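Side-chain contacts in esterase (Pelagibacterium halotolerans, PDB 5DWD), which probably hydrolyses carboxylic ester bonds, as a carboxylesterase of the alpha/beta-hydrolase superfamily: residues 43-48 against 116-121; 164-169 against 203-208. All coordinates share one frame; numbering follows the deposited sequence.

Contact 1 of 2, residues 43-48 against 116-121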
loop_
_atom_site.group_PDB
_atom_site.type_symbol
_atom_site.label_atom_id
_atom_site.label_comp_id
_atom_site.label_asym_id
_atom_site.label_seq_id
_atom_site.Cartn_x
_atom_site.Cartn_y
_atom_site.Cartn_z
ATOM N N LEU B 43 14.282 -2.643 9.561
ATOM C CA LEU B 43 14.955 -1.405 9.875
ATOM C C LEU B 43 13.869 -0.395 10.317
ATOM O O LEU B 43 12.854 -0.241 9.620
ATOM C CB LEU B 43 15.612 -0.819 8.619
ATOM C CG LEU B 43 16.216 0.571 8.696
ATOM C CD1 LEU B 43 17.365 0.657 9.734
ATOM C CD2 LEU B 43 16.758 0.942 7.330
ATOM N N VAL B 44 14.108 0.188 11.492
ATOM C CA VAL B 44 13.308 1.271 11.980
ATOM C C VAL B 44 14.188 2.526 12.006
ATOM O O VAL B 44 15.187 2.566 12.733
ATOM C CB VAL B 44 12.702 0.910 13.338
ATOM C CG1 VAL B 44 12.082 2.149 13.960
ATOM C CG2 VAL B 44 11.618 -0.167 13.186
ATOM N N VAL B 45 13.745 3.577 11.246
ATOM C CA VAL B 45 14.426 4.860 11.245
ATOM C C VAL B 45 13.578 5.786 12.125
ATOM O O VAL B 45 12.375 5.950 11.877
ATOM C CB VAL B 45 14.517 5.423 9.827
ATOM C CG1 VAL B 45 15.124 6.764 9.796
ATOM C CG2 VAL B 45 15.349 4.451 8.954
ATOM N N LEU B 46 14.238 6.411 13.074
ATOM C CA LEU B 46 13.566 7.271 14.048
ATOM C C LEU B 46 13.965 8.697 13.840
ATOM O O LEU B 46 15.115 9.002 13.882
ATOM C CB LEU B 46 14.019 6.871 15.480
ATOM C CG LEU B 46 13.772 5.429 15.858
ATOM C CD1 LEU B 46 14.740 4.928 16.909
ATOM C CD2 LEU B 46 12.341 5.256 16.367
ATOM N N LEU B 47 12.981 9.595 13.684
ATOM C CA LEU B 47 13.221 11.004 13.325
ATOM C C LEU B 47 12.791 11.890 14.499
ATOM O O LEU B 47 11.567 11.969 14.832
ATOM C CB LEU B 47 12.498 11.389 12.051
ATOM C CG LEU B 47 12.719 10.514 10.803
ATOM C CD1 LEU B 47 11.913 11.080 9.636
ATOM C CD2 LEU B 47 14.219 10.495 10.478
ATOM N N HIS B 48 13.779 12.584 15.050
ATOM C CA HIS B 48 13.523 13.501 16.220
ATOM C C HIS B 48 12.784 14.791 15.881
ATOM O O HIS B 48 12.659 15.194 14.702
ATOM C CB HIS B 48 14.818 13.782 16.965
ATOM C CG HIS B 48 15.781 14.616 16.197
ATOM N ND1 HIS B 48 15.587 15.972 16.020
ATOM C CD2 HIS B 48 16.907 14.304 15.499
ATOM C CE1 HIS B 48 16.589 16.483 15.324
ATOM N NE2 HIS B 48 17.369 15.484 14.940
ATOM N N ASP B 116 15.622 12.065 1.997
ATOM C CA ASP B 116 15.547 11.099 0.930
ATOM C C ASP B 116 16.933 10.524 0.650
ATOM O O ASP B 116 17.127 9.298 0.531
ATOM C CB ASP B 116 15.023 11.829 -0.328
ATOM C CG ASP B 116 14.483 10.878 -1.320
ATOM O OD1 ASP B 116 13.638 10.042 -0.935
ATOM O OD2 ASP B 116 14.973 10.916 -2.444
ATOM N N ALA B 117 17.936 11.400 0.604
ATOM C CA ALA B 117 19.311 10.906 0.361
ATOM C C ALA B 117 19.855 10.056 1.484
ATOM O O ALA B 117 20.495 9.035 1.249
ATOM C CB ALA B 117 20.226 12.061 0.026
ATOM N N PHE B 118 19.511 10.422 2.727
ATOM C CA PHE B 118 19.919 9.641 3.884
ATOM C C PHE B 118 19.380 8.242 3.825
ATOM O O PHE B 118 20.059 7.244 4.130
ATOM C CB PHE B 118 19.506 10.301 5.190
ATOM C CG PHE B 118 19.668 9.400 6.377
ATOM C CD1 PHE B 118 20.923 9.168 6.943
ATOM C CD2 PHE B 118 18.561 8.726 6.936
ATOM C CE1 PHE B 118 21.078 8.360 8.053
ATOM C CE2 PHE B 118 18.752 7.863 7.991
ATOM C CZ PHE B 118 19.998 7.696 8.550
ATOM N N LEU B 119 18.077 8.139 3.468
ATOM C CA LEU B 119 17.457 6.857 3.381
ATOM C C LEU B 119 18.145 5.980 2.287
ATOM O O LEU B 119 18.493 4.806 2.531
ATOM C CB LEU B 119 15.970 6.993 3.074
ATOM C CG LEU B 119 15.145 7.568 4.266
ATOM C CD1 LEU B 119 13.751 7.813 3.776
ATOM C CD2 LEU B 119 15.126 6.636 5.461
ATOM N N ALA B 120 18.353 6.603 1.130
ATOM C CA ALA B 120 19.060 5.939 0.045
ATOM C C ALA B 120 20.426 5.410 0.493
ATOM O O ALA B 120 20.784 4.222 0.245
ATOM C CB ALA B 120 19.210 6.877 -1.133
ATOM N N ASP B 121 21.184 6.289 1.143
ATOM C CA ASP B 121 22.544 5.917 1.665
ATOM C C ASP B 121 22.463 4.781 2.693
ATOM O O ASP B 121 23.176 3.817 2.656
ATOM C CB ASP B 121 23.254 7.136 2.269
ATOM C CG ASP B 121 23.787 8.134 1.200
ATOM O OD1 ASP B 121 23.857 7.753 0.005
ATOM O OD2 ASP B 121 24.120 9.315 1.554
#

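Contact 2 of 2, residues 164-169 against 203-208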
loop_
_atom_site.group_PDB
_atom_site.type_symbol
_atom_site.label_atom_id
_atom_site.label_comp_id
_atom_site.label_asym_id
_atom_site.label_seq_id
_atom_site.Cartn_x
_atom_site.Cartn_y
_atom_site.Cartn_z
ATOM N N GLY B 164 2.364 14.812 14.835
ATOM C CA GLY B 164 2.661 15.485 13.625
ATOM C C GLY B 164 1.417 15.949 12.914
ATOM O O GLY B 164 0.378 16.190 13.516
ATOM N N LEU B 165 1.557 16.173 11.605
ATOM C CA LEU B 165 0.490 16.638 10.724
ATOM C C LEU B 165 1.038 16.491 9.293
ATOM O O LEU B 165 2.190 16.210 9.116
ATOM C CB LEU B 165 0.094 18.086 11.049
ATOM C CG LEU B 165 1.201 19.121 11.182
ATOM C CD1 LEU B 165 1.800 19.561 9.842
ATOM C CD2 LEU B 165 0.688 20.349 11.923
ATOM N N ILE B 166 0.165 16.753 8.311
ATOM C CA ILE B 166 0.509 16.771 6.891
ATOM C C ILE B 166 0.891 18.173 6.520
ATOM O O ILE B 166 0.026 19.083 6.612
ATOM C CB ILE B 166 -0.589 16.266 5.998
ATOM C CG1 ILE B 166 -0.902 14.828 6.260
ATOM C CG2 ILE B 166 -0.142 16.344 4.548
ATOM C CD1 ILE B 166 -2.210 14.336 5.622
ATOM N N VAL B 167 2.157 18.385 6.157
ATOM C CA VAL B 167 2.598 19.674 5.617
ATOM C C VAL B 167 2.213 19.646 4.108
ATOM O O VAL B 167 2.563 18.731 3.381
ATOM C CB VAL B 167 4.132 19.877 5.749
ATOM C CG1 VAL B 167 4.627 21.143 5.013
ATOM C CG2 VAL B 167 4.506 19.968 7.222
ATOM N N ALA B 168 1.507 20.674 3.673
ATOM C CA ALA B 168 1.170 20.844 2.232
ATOM C C ALA B 168 0.251 19.718 1.669
ATOM O O ALA B 168 0.601 19.034 0.747
ATOM C CB ALA B 168 2.472 20.953 1.418
ATOM N N PRO B 169 -0.906 19.548 2.263
ATOM C CA PRO B 169 -1.858 18.504 1.858
ATOM C C PRO B 169 -2.319 18.622 0.385
ATOM O O PRO B 169 -2.430 17.622 -0.299
ATOM C CB PRO B 169 -2.976 18.638 2.873
ATOM C CG PRO B 169 -2.871 20.029 3.315
ATOM C CD PRO B 169 -1.445 20.389 3.352
ATOM N N PRO B 203 -8.515 11.486 7.602
ATOM C CA PRO B 203 -9.332 11.368 6.371
ATOM C C PRO B 203 -8.647 11.745 5.025
ATOM O O PRO B 203 -9.025 11.157 4.010
ATOM C CB PRO B 203 -10.562 12.246 6.659
ATOM C CG PRO B 203 -10.029 13.206 7.686
ATOM C CD PRO B 203 -9.117 12.414 8.567
ATOM N N LYS B 204 -7.719 12.670 5.002
ATOM C CA LYS B 204 -6.958 12.993 3.855
ATOM C C LYS B 204 -6.197 11.789 3.382
ATOM O O LYS B 204 -6.205 11.462 2.181
ATOM C CB LYS B 204 -5.979 14.101 4.165
ATOM C CG LYS B 204 -5.273 14.653 2.948
ATOM C CD LYS B 204 -6.190 15.178 1.856
ATOM C CE LYS B 204 -5.418 15.357 0.549
ATOM N NZ LYS B 204 -6.191 16.273 -0.342
ATOM N N LEU B 205 -5.515 11.128 4.329
ATOM C CA LEU B 205 -4.732 9.914 3.964
ATOM C C LEU B 205 -5.641 8.794 3.463
ATOM O O LEU B 205 -5.325 8.136 2.452
ATOM C CB LEU B 205 -3.932 9.420 5.143
ATOM C CG LEU B 205 -2.853 10.426 5.593
ATOM C CD1 LEU B 205 -2.184 9.818 6.804
ATOM C CD2 LEU B 205 -1.774 10.703 4.529
ATOM N N ILE B 206 -6.814 8.630 4.087
ATOM C CA ILE B 206 -7.724 7.611 3.613
ATOM C C ILE B 206 -8.203 7.933 2.189
ATOM O O ILE B 206 -8.344 7.003 1.321
ATOM C CB ILE B 206 -8.871 7.417 4.616
ATOM C CG1 ILE B 206 -8.387 6.725 5.878
ATOM C CG2 ILE B 206 -10.021 6.602 3.990
ATOM C CD1 ILE B 206 -9.364 6.796 7.034
ATOM N N ASP B 207 -8.465 9.198 1.920
ATOM C CA ASP B 207 -8.924 9.645 0.602
ATOM C C ASP B 207 -7.886 9.420 -0.487
ATOM O O ASP B 207 -8.230 9.173 -1.651
ATOM C CB ASP B 207 -9.348 11.092 0.593
ATOM C CG ASP B 207 -10.791 11.273 1.115
ATOM O OD1 ASP B 207 -11.552 10.271 1.239
ATOM O OD2 ASP B 207 -11.201 12.418 1.395
ATOM N N LEU B 208 -6.616 9.463 -0.098
ATOM C CA LEU B 208 -5.529 9.207 -1.006
ATOM C C LEU B 208 -5.304 7.729 -1.203
ATOM O O LEU B 208 -4.438 7.342 -2.024
ATOM C CB LEU B 208 -4.211 9.890 -0.503
ATOM C CG LEU B 208 -4.279 11.417 -0.535
ATOM C CD1 LEU B 208 -3.050 12.093 0.126
ATOM C CD2 LEU B 208 -4.527 11.938 -1.943
#

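Contact 1 of 2, residues 43-48 against 116-121
Val45 sends its two methyl branches to two consecutive residues of the helix, CG1 to the ring of Phe118 and CG2 to the end of Leu119. The ring is met at its rim: Val45 CG1 lies near the ring plane, 4.2 Å from Phe118 CE2, and does not sit over a face. The valine and the phenylalanine run antiparallel alongside one another, whereas the Leu119 side chain crosses that of Val45 at a slant and ends with CD2 4.1 Å from Val45 CG2. Phe118 has CG anti to its backbone N (chi1 169°), which carries the ring from the helix toward the strand. At Leu119 it is CG anti to the carbonyl carbon (chi1 -70°) that brings CD2 in, although CB itself does not point at the strand. This is the helix-on-sheet layer of the alpha/beta-hydrolase fold: strand 42-47 runs inside the mixed sheet, parallel to 71-74 and 133-138, and helix 101-126 packs over one face. The backbones stay well separated, with 8.7 Å from Val45 CA to Leu119 CA, and the gap is bridged by carbon alone, without a hydrogen bond. All three touching residues are buried. Leu122, one turn further along the helix, also reaches Val45, and Leu135 flanks the valine from strand 133-138. Phe118 meets Leu28 and Pro76 as well, both in loops.

Contact 2 of 2, residues 164-169 against 203-208
Two first torsions aim the aliphatic groups: Ile166 carries CG1 anti to its carbonyl carbon (chi1 -63°), and Leu205 does the same with CG (chi1 -64°). The extended end of the isoleucine, CD1, then comes within 3.8 Å of Leu205 CD2 as the two side chains pass alongside, pointing opposite ways. The same methyl also rests against the base of Lys204, 4.0 Å from its CB. The lysine chain turns about CB-CG and runs on toward Pro169, where Lys204 CE lies 3.8 Å from Pro169 O. Its ammonium, Lys204 NZ, stays 4.0 Å from Pro169 O and makes no hydrogen bond to it; a long, weak ion pair with Glu173 accompanies this approach. The packing is partly buried, with Leu205 on the inner side and Pro169 exposed. Ala168 takes the N-cap position of helix 169-175, from which Leu172 also touches Ile166. The contact therefore joins the loop that follows strand 158-162, together with the start of helix 169-175, to the C-terminal part of helix 196-207, which leads on to strand 212-217, the outermost of the sheet on that side within this chain.

The centres of contact 1 and contact 2 lie about 21 Å apart, and their nearest atoms are about 10 Å from each other, so they do not touch. Along the chain contact 1 closes before contact 2 opens. Contact 1 is the deeper, its centre about 9 Å from the centre of the chain against about 15 Å for contact 2, and involves a strand within the seven-stranded sheet; contact 2 joins connections around the later strands 158-162, 182-187 and 212-217. Helix 101-126 supplies one side of contact 1, while its earlier residues Arg104, Leu105 and Ala108 touch the 164-169 loop. Arg104 also lines the pocket holding a polyethylene-glycol molecule, so this helix reaches from the sheet to what is possibly the substrate site.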